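Local coordinates for protein oxalate--CoA ligase (Arabidopsis thaliana, PDB 5IE2) that belongs to the ANL superfamily of AMP-binding enzymes and holds ATP near the junction of a large N-terminal domain and a small C-terminal domain, at residues Met345-Glu350 / Gly396-Asp401; His405-Ile410 / Lys420-Glu425; Glu412-Gly417 / Glu451-Ala456; Ile424-Val429 / Gly439-Val444. All blocks are in the same frame, centred on the assembly; numbering follows the deposited sequence.

Overall arrangement
The four contacts step from an antiparallel sheet of the large domain into the small C-terminal domain, and they illustrate how a ligand-binding strand can carry its contacts on into a neighbouring domain. Interactions 1 and 2 share that sheet: strands 394-398 and 404-409 are neighbours in it, and the contact centres lie about 14 Å apart. Interaction 2 reaches the ATP directly through Leu406 and Arg409 and meets the C-terminal domain on its other side. There interactions 2, 3 and 4 cluster, interaction 4 with its centre about 9 Å from each of the other two; it shares helix 423-430 with interaction 2 and a three-stranded sheet with interaction 3. Interaction 1 touches neither 3 nor 4.

Interaction 1 (Met345-Glu350 / Gly396-Asp401); sequences MAILNE and GYFDTD
The phenyl ring of Phe398 is the flat group here, and its two partners, Met345 and Ile347, both come at it on a slant, neither squarely over a face nor squarely at an edge. The sulfur of Met345 reaches the far end of the ring, with SD 3.6 Å from Phe398 CZ. Met345 SD stands 4.9 Å from the centroid of the Phe398 ring and 71° off the ring normal, a Met-aromatic contact of oblique geometry. Having CG anti to the backbone N (chi1 -177°) carries the thioether out to this end, and CG itself packs against CZ as well. Nearer the root of the ring, Ile347 CG1 presses on Phe398 CD2 at 3.5 Å. The CG2 branch of Ile347 and the CD1 end of its first branch both turn to the backbone of the partner strand: CG2 lies 3.6 Å and CD1 3.7 Å from Gly396 O.

The backbones themselves stay well apart. Strand segments 345-348 and 396-398 approach to 7.4 Å between axes at 118°, too far and too steep for direct pairing. Each instead bonds to strand 361-366. Val363 of that strand touches both Met345 and Ile347, while Leu404 adjoins all three of the contacting side chains.

Chemically this is a join of dispersion forces and a sulfur-aromatic attraction, all only loosely directional. The relative placing of the two strands is therefore probably set by their shared backbone pairing, with the ring, thioether and branched chain filling the angle between them.

Interaction 2 (His405-Ile410 / Lys420-Glu425); sequences HLVGRI and KISPIE. With ATP (adenosine-5'-triphosphate), chain C.
A classic beta bulge at Val407 and Gly408, both facing Ile395, meets the N-cap of helix 423-430. The cap residue, Ser422, donates from OG to Val407 O at 2.8 Å, in the carbonyl plane and on a lone pair. With OG anti to its own backbone N (chi1 165°), the hydroxyl also accepts from Glu425 N at 3.2 Å, the capping bond of the helix. A water adds a third partner, donating to Leu406 O at 3.1 Å and to Ser422 OG at 3.3 Å. The hydroxyl is thus gripped by three bonds.

The two segments hold the beginning and the end of the A8 core motif, along which ANL enzymes pass from the large domain into the small one. Carbon contacts supplement the polar link: Ile424 CD1 lies 4.4 Å from Leu406 CB, and Val407 CG1 is 3.9 Å from Ser422 CB.

On either side of the bulge the strand meets the ATP. After it, Arg409 donates from NH1 to O2B of ATP at 2.8 Å and from NH2 to O1B of ATP at 3.1 Å, while the ribose O2' sits over one face of the guanidinium. Before it, Leu406 CD1 packs against the adenine at C2 and N1.

Interaction 3 (Glu412-Gly417 / Glu451-Ala456); sequences ELINRG and EEINCA
Arg416 runs straight out, CG anti to the backbone N and the chain extended as far as NE, while Glu452 starts out anti as well but folds at chi2 (51°), so that its carboxylate comes round beside the arginine. The two side chains lie alongside each other, pointing the same way, and join in a salt bridge with Arg416 NE 2.8 Å from Glu452 OE2. The oxygen is met on its syn side, with the two planar groups turned 54° apart. Glu452 OE1 is held in turn by the backbone N of Ile453 at 2.9 Å, which helps fix the carboxylate. Arg416 has a second partner in Tyr449, through a cation-pi contact.

Glu451, extended beyond CG, works at the other end. Its OE2 accepts from Asn415 N at 2.9 Å along a nearly straight bond (176°) that arrives from above the carboxylate plane. The backbones add only a weak bond from Glu451 N to Asn415 O, 3.4 Å. Glu451 O is buried without a hydrogen-bonding partner and receives just a CA-H...O contact from Arg416 CA.

To one side of these polar links Ile414 crosses Ile453 at about a right angle, CD1 of Ile414 lying 3.8 Å from CB of Ile453. The whole joins the small 414-416/419-421 hairpin to the three-stranded sheet of the C-terminal domain, the alpha/beta unit that ANL enzymes carry after their large domain.

Interaction 4 (Ile424-Val429 / Gly439-Val444); sequences IEVDAV and GVAFGV
Asp427 reaches from its helix toward the strand so that one carboxylate oxygen meets a backbone N-H and the other a water. With CG anti to the carbonyl carbon (chi1 -71°), OD1 comes 2.6 Å from Ala441 N, a short bond that uses the syn lone pair of the oxygen. The bond is bent, 143° at the hydrogen, and OD1 also lies 3.4 Å from Ala441 CB. OD2 accepts from a water at 3.0 Å, and the same water donates to Gly439 O at 3.1 Å, bridging the carboxylate to the strand a second time.

The apolar half of the contact sits one residue back along the helix. Val426 directs its side chain at the sheet, and its CG1 meets Ala441 CB at 4.0 Å. Ala441 is therefore touched from two directions, by the valine on its methyl group and by the aspartate chiefly on its amide. The backbones come close, 5.5 Å between Asp427 CA and Val440 CA.

The charge of Asp427 is met by Arg503, which forms a salt bridge with OD2 and also hydrogen-bonds to Ala441 O, linking helix 503-510 to both segments. Helix 424-429 runs roughly antiparallel to strand 439-444, at 150°, while strand 450-459 pairs with that strand and offers Ile453 to both Val426 and Ala441.

Interaction 1 (Met345-Glu350 / Gly396-Asp401)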
# COMPACT_ATOMS: atom_id res chain seq x y z
N MET A 345 -14.97 13.27 -3.84
CA MET A 345 -15.44 11.90 -3.87
C MET A 345 -16.97 11.92 -3.93
O MET A 345 -17.63 12.73 -3.26
CB MET A 345 -14.96 11.16 -2.62
CG MET A 345 -15.35 9.72 -2.65
SD MET A 345 -14.73 8.94 -1.12
CE MET A 345 -12.94 9.41 -1.17
N ALA A 346 -17.55 11.03 -4.73
CA ALA A 346 -19.00 11.02 -4.88
C ALA A 346 -19.47 9.59 -5.07
O ALA A 346 -18.71 8.76 -5.50
CB ALA A 346 -19.38 11.83 -6.05
N ILE A 347 -20.74 9.31 -4.75
CA ILE A 347 -21.29 7.96 -4.90
C ILE A 347 -22.28 8.03 -6.05
O ILE A 347 -23.23 8.80 -5.99
CB ILE A 347 -22.02 7.52 -3.60
CG1 ILE A 347 -21.09 7.55 -2.39
CG2 ILE A 347 -22.70 6.17 -3.77
CD1 ILE A 347 -19.99 6.45 -2.46
N LEU A 348 -22.06 7.27 -7.12
CA LEU A 348 -22.90 7.41 -8.33
C LEU A 348 -23.67 6.14 -8.65
O LEU A 348 -23.10 5.05 -8.51
CB LEU A 348 -21.99 7.73 -9.50
CG LEU A 348 -21.68 9.17 -9.89
CD1 LEU A 348 -21.51 10.13 -8.74
CD2 LEU A 348 -20.47 9.14 -10.77
N ASN A 349 -24.93 6.22 -9.10
CA ASN A 349 -25.56 5.01 -9.62
C ASN A 349 -25.14 4.70 -11.06
O ASN A 349 -24.30 5.40 -11.63
CB ASN A 349 -27.10 5.06 -9.52
CG ASN A 349 -27.74 6.18 -10.33
OD1 ASN A 349 -27.14 6.74 -11.25
ND2 ASN A 349 -28.98 6.50 -9.99
N GLU A 350 -25.75 3.69 -11.67
CA GLU A 350 -25.29 3.25 -12.97
C GLU A 350 -25.55 4.25 -14.08
O GLU A 350 -24.98 4.12 -15.16
CB GLU A 350 -25.91 1.90 -13.34
CG GLU A 350 -25.53 0.75 -12.42
CD GLU A 350 -26.58 0.48 -11.35
OE1 GLU A 350 -27.10 1.45 -10.74
OE2 GLU A 350 -26.89 -0.73 -11.12
N GLY A 396 -19.93 1.64 -2.26
CA GLY A 396 -19.98 2.18 -0.91
C GLY A 396 -21.12 3.16 -0.71
O GLY A 396 -21.97 3.40 -1.60
N TYR A 397 -21.20 3.71 0.50
CA TYR A 397 -22.16 4.81 0.73
C TYR A 397 -21.57 5.73 1.80
O TYR A 397 -20.71 5.32 2.57
CB TYR A 397 -23.54 4.28 1.16
CG TYR A 397 -23.50 3.49 2.46
CD1 TYR A 397 -23.69 4.13 3.69
CD2 TYR A 397 -23.23 2.13 2.46
CE1 TYR A 397 -23.64 3.43 4.89
CE2 TYR A 397 -23.16 1.41 3.65
CZ TYR A 397 -23.37 2.06 4.87
OH TYR A 397 -23.33 1.35 6.05
N PHE A 398 -22.02 6.98 1.79
CA PHE A 398 -21.71 7.96 2.82
C PHE A 398 -22.82 7.94 3.85
O PHE A 398 -24.01 7.96 3.48
CB PHE A 398 -21.60 9.37 2.25
CG PHE A 398 -20.29 9.61 1.53
CD1 PHE A 398 -19.09 9.60 2.24
CD2 PHE A 398 -20.26 9.85 0.17
CE1 PHE A 398 -17.88 9.82 1.61
CE2 PHE A 398 -19.03 10.04 -0.48
CZ PHE A 398 -17.85 10.02 0.25
N ASP A 399 -22.43 7.98 5.13
CA ASP A 399 -23.42 8.18 6.16
C ASP A 399 -23.66 9.70 6.28
O ASP A 399 -23.05 10.49 5.52
CB ASP A 399 -23.00 7.52 7.50
CG ASP A 399 -21.74 8.08 8.10
OD1 ASP A 399 -21.42 9.28 7.89
OD2 ASP A 399 -21.07 7.33 8.86
N THR A 400 -24.51 10.13 7.20
CA THR A 400 -24.87 11.57 7.26
C THR A 400 -23.75 12.44 7.86
O THR A 400 -23.83 13.65 7.75
CB THR A 400 -26.18 11.77 8.05
OG1 THR A 400 -26.06 11.10 9.29
CG2 THR A 400 -27.35 11.14 7.31
N ASP A 401 -22.71 11.83 8.44
CA ASP A 401 -21.49 12.57 8.86
C ASP A 401 -20.48 12.69 7.74
O ASP A 401 -19.42 13.29 7.93
CB ASP A 401 -20.81 11.91 10.07
CG ASP A 401 -21.69 11.92 11.32
OD1 ASP A 401 -22.39 12.93 11.58
OD2 ASP A 401 -21.72 10.88 12.02

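Interaction 2 (His405-Ile410 / Lys420-Glu425)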
# COMPACT_ATOMS: atom_id res chain seq x y z
N HIS A 405 -18.52 4.17 3.95
CA HIS A 405 -18.61 2.77 4.32
C HIS A 405 -18.56 1.94 3.07
O HIS A 405 -19.43 2.08 2.22
CB HIS A 405 -19.93 2.47 5.05
CG HIS A 405 -20.13 3.27 6.29
ND1 HIS A 405 -19.99 2.72 7.56
CD2 HIS A 405 -20.44 4.57 6.48
CE1 HIS A 405 -20.18 3.66 8.47
NE2 HIS A 405 -20.48 4.79 7.84
N LEU A 406 -17.55 1.07 2.95
CA LEU A 406 -17.43 0.23 1.75
C LEU A 406 -18.23 -1.06 1.84
O LEU A 406 -18.30 -1.72 2.88
CB LEU A 406 -15.96 -0.10 1.51
CG LEU A 406 -15.14 1.12 1.13
CD1 LEU A 406 -13.66 0.72 1.25
CD2 LEU A 406 -15.45 1.68 -0.25
N VAL A 407 -18.86 -1.44 0.74
CA VAL A 407 -19.67 -2.65 0.67
C VAL A 407 -18.84 -3.72 -0.03
O VAL A 407 -18.88 -4.90 0.34
CB VAL A 407 -21.02 -2.39 -0.07
CG1 VAL A 407 -21.84 -3.64 -0.20
CG2 VAL A 407 -21.80 -1.34 0.66
N GLY A 408 -18.09 -3.29 -1.04
CA GLY A 408 -17.15 -4.23 -1.64
C GLY A 408 -16.89 -3.89 -3.10
O GLY A 408 -17.50 -2.98 -3.64
N ARG A 409 -15.97 -4.60 -3.73
CA ARG A 409 -15.76 -4.46 -5.16
C ARG A 409 -16.97 -4.93 -5.91
O ARG A 409 -17.55 -5.97 -5.57
CB ARG A 409 -14.54 -5.24 -5.60
CG ARG A 409 -13.29 -4.81 -4.89
CD ARG A 409 -12.30 -5.95 -4.92
NE ARG A 409 -11.13 -5.79 -4.06
CZ ARG A 409 -9.98 -5.31 -4.51
NH1 ARG A 409 -9.88 -4.90 -5.78
NH2 ARG A 409 -8.93 -5.21 -3.67
N ILE A 410 -17.37 -4.15 -6.91
CA ILE A 410 -18.47 -4.54 -7.79
C ILE A 410 -18.36 -6.01 -8.20
O ILE A 410 -19.34 -6.76 -8.14
CB ILE A 410 -18.48 -3.71 -9.04
CG1 ILE A 410 -18.84 -2.27 -8.70
CG2 ILE A 410 -19.42 -4.31 -10.12
CD1 ILE A 410 -18.69 -1.31 -9.89
N LYS A 420 -27.92 -8.95 -2.96
CA LYS A 420 -26.47 -8.86 -2.99
C LYS A 420 -25.89 -9.00 -1.57
O LYS A 420 -26.36 -8.35 -0.63
CB LYS A 420 -25.99 -7.57 -3.65
CG LYS A 420 -26.50 -7.41 -5.08
CD LYS A 420 -25.63 -6.43 -5.85
CE LYS A 420 -25.95 -6.47 -7.33
NZ LYS A 420 -27.43 -6.33 -7.53
N ILE A 421 -24.93 -9.89 -1.43
CA ILE A 421 -24.24 -10.11 -0.17
C ILE A 421 -22.86 -9.49 -0.24
O ILE A 421 -22.12 -9.63 -1.23
CB ILE A 421 -24.13 -11.60 0.19
CG1 ILE A 421 -25.52 -12.25 0.14
CG2 ILE A 421 -23.42 -11.80 1.55
CD1 ILE A 421 -25.45 -13.80 0.10
N SER A 422 -22.52 -8.78 0.83
CA SER A 422 -21.18 -8.21 0.99
C SER A 422 -20.22 -9.16 1.66
O SER A 422 -20.38 -9.45 2.85
CB SER A 422 -21.24 -6.93 1.82
OG SER A 422 -19.94 -6.59 2.26
N PRO A 423 -19.18 -9.61 0.95
CA PRO A 423 -18.19 -10.50 1.56
C PRO A 423 -17.42 -9.82 2.71
O PRO A 423 -17.03 -10.49 3.66
CB PRO A 423 -17.22 -10.82 0.41
CG PRO A 423 -18.00 -10.57 -0.83
CD PRO A 423 -18.99 -9.47 -0.51
N ILE A 424 -17.23 -8.51 2.61
CA ILE A 424 -16.63 -7.71 3.72
C ILE A 424 -17.39 -7.92 5.04
O ILE A 424 -16.80 -8.20 6.12
CB ILE A 424 -16.66 -6.18 3.35
CG1 ILE A 424 -15.61 -5.91 2.28
CG2 ILE A 424 -16.42 -5.27 4.59
CD1 ILE A 424 -15.53 -4.42 1.91
N GLU A 425 -18.71 -7.78 4.94
CA GLU A 425 -19.58 -7.89 6.13
C GLU A 425 -19.46 -9.28 6.76
O GLU A 425 -19.34 -9.47 8.03
CB GLU A 425 -21.05 -7.61 5.76
CG GLU A 425 -21.98 -7.66 6.96
CD GLU A 425 -23.49 -7.48 6.65
OE1 GLU A 425 -23.90 -7.48 5.46
OE2 GLU A 425 -24.27 -7.37 7.63
PG ATP C . -6.68 -4.83 -9.28
O1G ATP C . -8.04 -5.52 -9.27
O2G ATP C . -5.71 -5.44 -10.23
O3G ATP C . -6.83 -3.32 -9.51
PB ATP C . -6.43 -4.17 -6.48
O1B ATP C . -6.29 -5.03 -5.24
O2B ATP C . -7.70 -3.48 -6.79
O3B ATP C . -5.98 -5.02 -7.82
PA ATP C . -4.81 -2.03 -5.24
O1A ATP C . -4.74 -0.67 -5.91
O2A ATP C . -3.61 -2.59 -4.58
O3A ATP C . -5.21 -3.09 -6.40
O5' ATP C . -6.09 -2.06 -4.27
C5' ATP C . -7.06 -0.99 -4.17
C4' ATP C . -8.38 -1.64 -3.74
O4' ATP C . -8.25 -2.12 -2.39
C3' ATP C . -9.50 -0.65 -3.62
O3' ATP C . -10.07 -0.41 -4.90
C2' ATP C . -10.46 -1.35 -2.68
O2' ATP C . -11.14 -2.39 -3.39
C1' ATP C . -9.51 -2.04 -1.75
N9 ATP C . -9.31 -1.30 -0.48
C8 ATP C . -8.36 -0.42 -0.16
N7 ATP C . -8.54 0.00 1.13
C5 ATP C . -9.63 -0.67 1.61
C6 ATP C . -10.35 -0.71 2.91
N6 ATP C . -9.89 0.02 3.98
N1 ATP C . -11.41 -1.55 2.99
C2 ATP C . -11.82 -2.30 1.94
N3 ATP C . -11.22 -2.31 0.73
C4 ATP C . -10.12 -1.51 0.55
O HOH W 1 -19.82 -4.03 4.32

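Interaction 3 (Glu412-Gly417 / Glu451-Ala456)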
# COMPACT_ATOMS: atom_id res chain seq x y z
N GLU A 412 -16.97 -8.49 -6.76
CA GLU A 412 -16.93 -9.45 -5.66
C GLU A 412 -18.23 -9.60 -4.91
O GLU A 412 -18.36 -10.56 -4.14
CB GLU A 412 -15.82 -9.07 -4.67
CG GLU A 412 -14.47 -9.51 -5.18
CD GLU A 412 -13.32 -9.20 -4.24
OE1 GLU A 412 -13.55 -8.66 -3.11
OE2 GLU A 412 -12.18 -9.50 -4.64
N LEU A 413 -19.19 -8.68 -5.11
CA LEU A 413 -20.47 -8.77 -4.42
C LEU A 413 -21.17 -10.05 -4.87
O LEU A 413 -21.10 -10.44 -6.05
CB LEU A 413 -21.36 -7.58 -4.70
CG LEU A 413 -20.79 -6.21 -4.31
CD1 LEU A 413 -21.82 -5.10 -4.56
CD2 LEU A 413 -20.39 -6.20 -2.85
N ILE A 414 -21.88 -10.68 -3.96
CA ILE A 414 -22.48 -11.98 -4.27
C ILE A 414 -23.95 -11.86 -4.58
O ILE A 414 -24.75 -11.45 -3.75
CB ILE A 414 -22.22 -12.94 -3.10
CG1 ILE A 414 -20.73 -13.07 -2.88
CG2 ILE A 414 -22.85 -14.29 -3.36
CD1 ILE A 414 -20.35 -13.79 -1.62
N ASN A 415 -24.33 -12.18 -5.81
CA ASN A 415 -25.71 -11.95 -6.19
C ASN A 415 -26.56 -13.23 -6.04
O ASN A 415 -26.70 -14.02 -6.98
CB ASN A 415 -25.78 -11.40 -7.61
CG ASN A 415 -27.15 -10.81 -7.92
OD1 ASN A 415 -28.12 -11.05 -7.19
ND2 ASN A 415 -27.23 -10.02 -8.99
N ARG A 416 -27.14 -13.39 -4.85
CA ARG A 416 -27.90 -14.59 -4.50
C ARG A 416 -29.39 -14.38 -4.70
O ARG A 416 -30.06 -13.75 -3.87
CB ARG A 416 -27.60 -14.99 -3.06
CG ARG A 416 -28.32 -16.27 -2.63
CD ARG A 416 -27.97 -16.67 -1.18
NE ARG A 416 -28.56 -17.94 -0.73
CZ ARG A 416 -29.83 -18.08 -0.35
NH1 ARG A 416 -30.66 -17.06 -0.44
NH2 ARG A 416 -30.28 -19.25 0.08
N GLY A 417 -29.92 -14.85 -5.82
CA GLY A 417 -31.33 -14.73 -6.09
C GLY A 417 -31.87 -13.32 -6.03
O GLY A 417 -32.97 -13.09 -5.53
N GLU A 451 -25.64 -17.16 -7.81
CA GLU A 451 -24.43 -17.18 -7.00
C GLU A 451 -24.80 -17.52 -5.56
O GLU A 451 -25.92 -17.26 -5.12
CB GLU A 451 -23.70 -15.84 -7.10
CG GLU A 451 -23.21 -15.54 -8.50
CD GLU A 451 -22.73 -14.11 -8.70
OE1 GLU A 451 -22.53 -13.71 -9.88
OE2 GLU A 451 -22.54 -13.38 -7.70
N GLU A 452 -23.87 -18.13 -4.85
CA GLU A 452 -24.06 -18.48 -3.45
C GLU A 452 -22.82 -18.01 -2.70
O GLU A 452 -21.77 -17.80 -3.29
CB GLU A 452 -24.29 -19.99 -3.31
CG GLU A 452 -24.63 -20.52 -1.91
CD GLU A 452 -25.77 -19.76 -1.24
OE1 GLU A 452 -25.47 -18.79 -0.51
OE2 GLU A 452 -26.96 -20.11 -1.45
N ILE A 453 -22.94 -17.81 -1.41
CA ILE A 453 -21.79 -17.48 -0.60
C ILE A 453 -21.22 -18.74 0.08
O ILE A 453 -21.98 -19.54 0.64
CB ILE A 453 -22.13 -16.42 0.46
CG1 ILE A 453 -20.94 -16.20 1.39
CG2 ILE A 453 -23.43 -16.81 1.23
CD1 ILE A 453 -21.08 -14.92 2.21
N ASN A 454 -19.89 -18.86 0.01
CA ASN A 454 -19.11 -19.83 0.77
C ASN A 454 -18.03 -19.09 1.55
O ASN A 454 -17.84 -17.89 1.38
CB ASN A 454 -18.45 -20.84 -0.17
CG ASN A 454 -19.40 -21.90 -0.69
OD1 ASN A 454 -20.62 -21.82 -0.54
ND2 ASN A 454 -18.83 -22.90 -1.30
N CYS A 455 -17.30 -19.79 2.41
CA CYS A 455 -16.18 -19.16 3.08
C CYS A 455 -15.10 -20.21 3.42
O CYS A 455 -15.36 -21.40 3.33
CB CYS A 455 -16.65 -18.45 4.35
SG CYS A 455 -17.09 -19.55 5.72
N ALA A 456 -13.91 -19.74 3.79
CA ALA A 456 -12.83 -20.59 4.32
C ALA A 456 -12.30 -19.98 5.60
O ALA A 456 -12.17 -18.73 5.71
CB ALA A 456 -11.71 -20.74 3.28

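Interaction 4 (Ile424-Val429 / Gly439-Val444)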
# COMPACT_ATOMS: atom_id res chain seq x y z
N ILE A 424 -17.23 -8.51 2.61
CA ILE A 424 -16.63 -7.71 3.72
C ILE A 424 -17.39 -7.92 5.04
O ILE A 424 -16.80 -8.20 6.12
CB ILE A 424 -16.66 -6.18 3.35
CG1 ILE A 424 -15.61 -5.91 2.28
CG2 ILE A 424 -16.42 -5.27 4.59
CD1 ILE A 424 -15.53 -4.42 1.91
N GLU A 425 -18.71 -7.78 4.94
CA GLU A 425 -19.58 -7.89 6.13
C GLU A 425 -19.46 -9.28 6.76
O GLU A 425 -19.34 -9.47 8.03
CB GLU A 425 -21.05 -7.61 5.76
CG GLU A 425 -21.98 -7.66 6.96
CD GLU A 425 -23.49 -7.48 6.65
OE1 GLU A 425 -23.90 -7.48 5.46
OE2 GLU A 425 -24.27 -7.37 7.63
N VAL A 426 -19.53 -10.29 5.89
CA VAL A 426 -19.49 -11.67 6.40
C VAL A 426 -18.10 -11.99 6.99
O VAL A 426 -18.03 -12.60 8.07
CB VAL A 426 -19.87 -12.69 5.30
CG1 VAL A 426 -19.76 -14.12 5.80
CG2 VAL A 426 -21.27 -12.45 4.82
N ASP A 427 -17.01 -11.54 6.34
CA ASP A 427 -15.65 -11.73 6.89
C ASP A 427 -15.53 -11.20 8.31
O ASP A 427 -14.87 -11.81 9.20
CB ASP A 427 -14.56 -10.97 6.09
CG ASP A 427 -14.27 -11.53 4.72
OD1 ASP A 427 -14.79 -12.60 4.37
OD2 ASP A 427 -13.46 -10.90 3.96
N ALA A 428 -16.10 -10.01 8.47
CA ALA A 428 -16.03 -9.36 9.78
C ALA A 428 -16.72 -10.25 10.82
O ALA A 428 -16.27 -10.37 11.95
CB ALA A 428 -16.68 -7.97 9.74
N VAL A 429 -17.83 -10.87 10.43
CA VAL A 429 -18.47 -11.78 11.41
C VAL A 429 -17.60 -13.02 11.68
O VAL A 429 -17.46 -13.45 12.83
CB VAL A 429 -19.90 -12.20 10.94
CG1 VAL A 429 -20.41 -13.46 11.70
CG2 VAL A 429 -20.91 -11.01 11.07
N GLY A 439 -10.21 -15.66 8.29
CA GLY A 439 -11.41 -16.09 7.55
C GLY A 439 -11.66 -15.28 6.28
O GLY A 439 -11.34 -14.09 6.26
N VAL A 440 -12.25 -15.89 5.25
CA VAL A 440 -12.50 -15.16 4.01
C VAL A 440 -13.77 -15.71 3.36
O VAL A 440 -13.94 -16.93 3.24
CB VAL A 440 -11.31 -15.26 2.98
CG1 VAL A 440 -11.01 -16.72 2.66
CG2 VAL A 440 -11.62 -14.48 1.69
N ALA A 441 -14.68 -14.81 2.99
CA ALA A 441 -15.90 -15.22 2.30
C ALA A 441 -15.77 -14.97 0.82
O ALA A 441 -15.02 -14.08 0.42
CB ALA A 441 -17.14 -14.46 2.85
N PHE A 442 -16.54 -15.70 -0.00
CA PHE A 442 -16.40 -15.59 -1.45
C PHE A 442 -17.61 -16.17 -2.17
O PHE A 442 -18.33 -17.03 -1.63
CB PHE A 442 -15.10 -16.29 -1.93
CG PHE A 442 -14.99 -17.75 -1.53
CD1 PHE A 442 -15.51 -18.74 -2.34
CD2 PHE A 442 -14.32 -18.13 -0.37
CE1 PHE A 442 -15.40 -20.09 -2.00
CE2 PHE A 442 -14.20 -19.47 -0.02
CZ PHE A 442 -14.75 -20.45 -0.84
N GLY A 443 -17.87 -15.68 -3.38
CA GLY A 443 -19.02 -16.11 -4.16
C GLY A 443 -18.68 -17.36 -4.96
O GLY A 443 -17.54 -17.59 -5.32
N VAL A 444 -19.69 -18.18 -5.22
CA VAL A 444 -19.50 -19.38 -6.02
C VAL A 444 -20.72 -19.54 -6.92
O VAL A 444 -21.79 -19.01 -6.62
CB VAL A 444 -19.30 -20.66 -5.13
CG1 VAL A 444 -18.17 -20.45 -4.16
CG2 VAL A 444 -20.59 -21.04 -4.39
O HOH W 2 -10.62 -11.81 4.33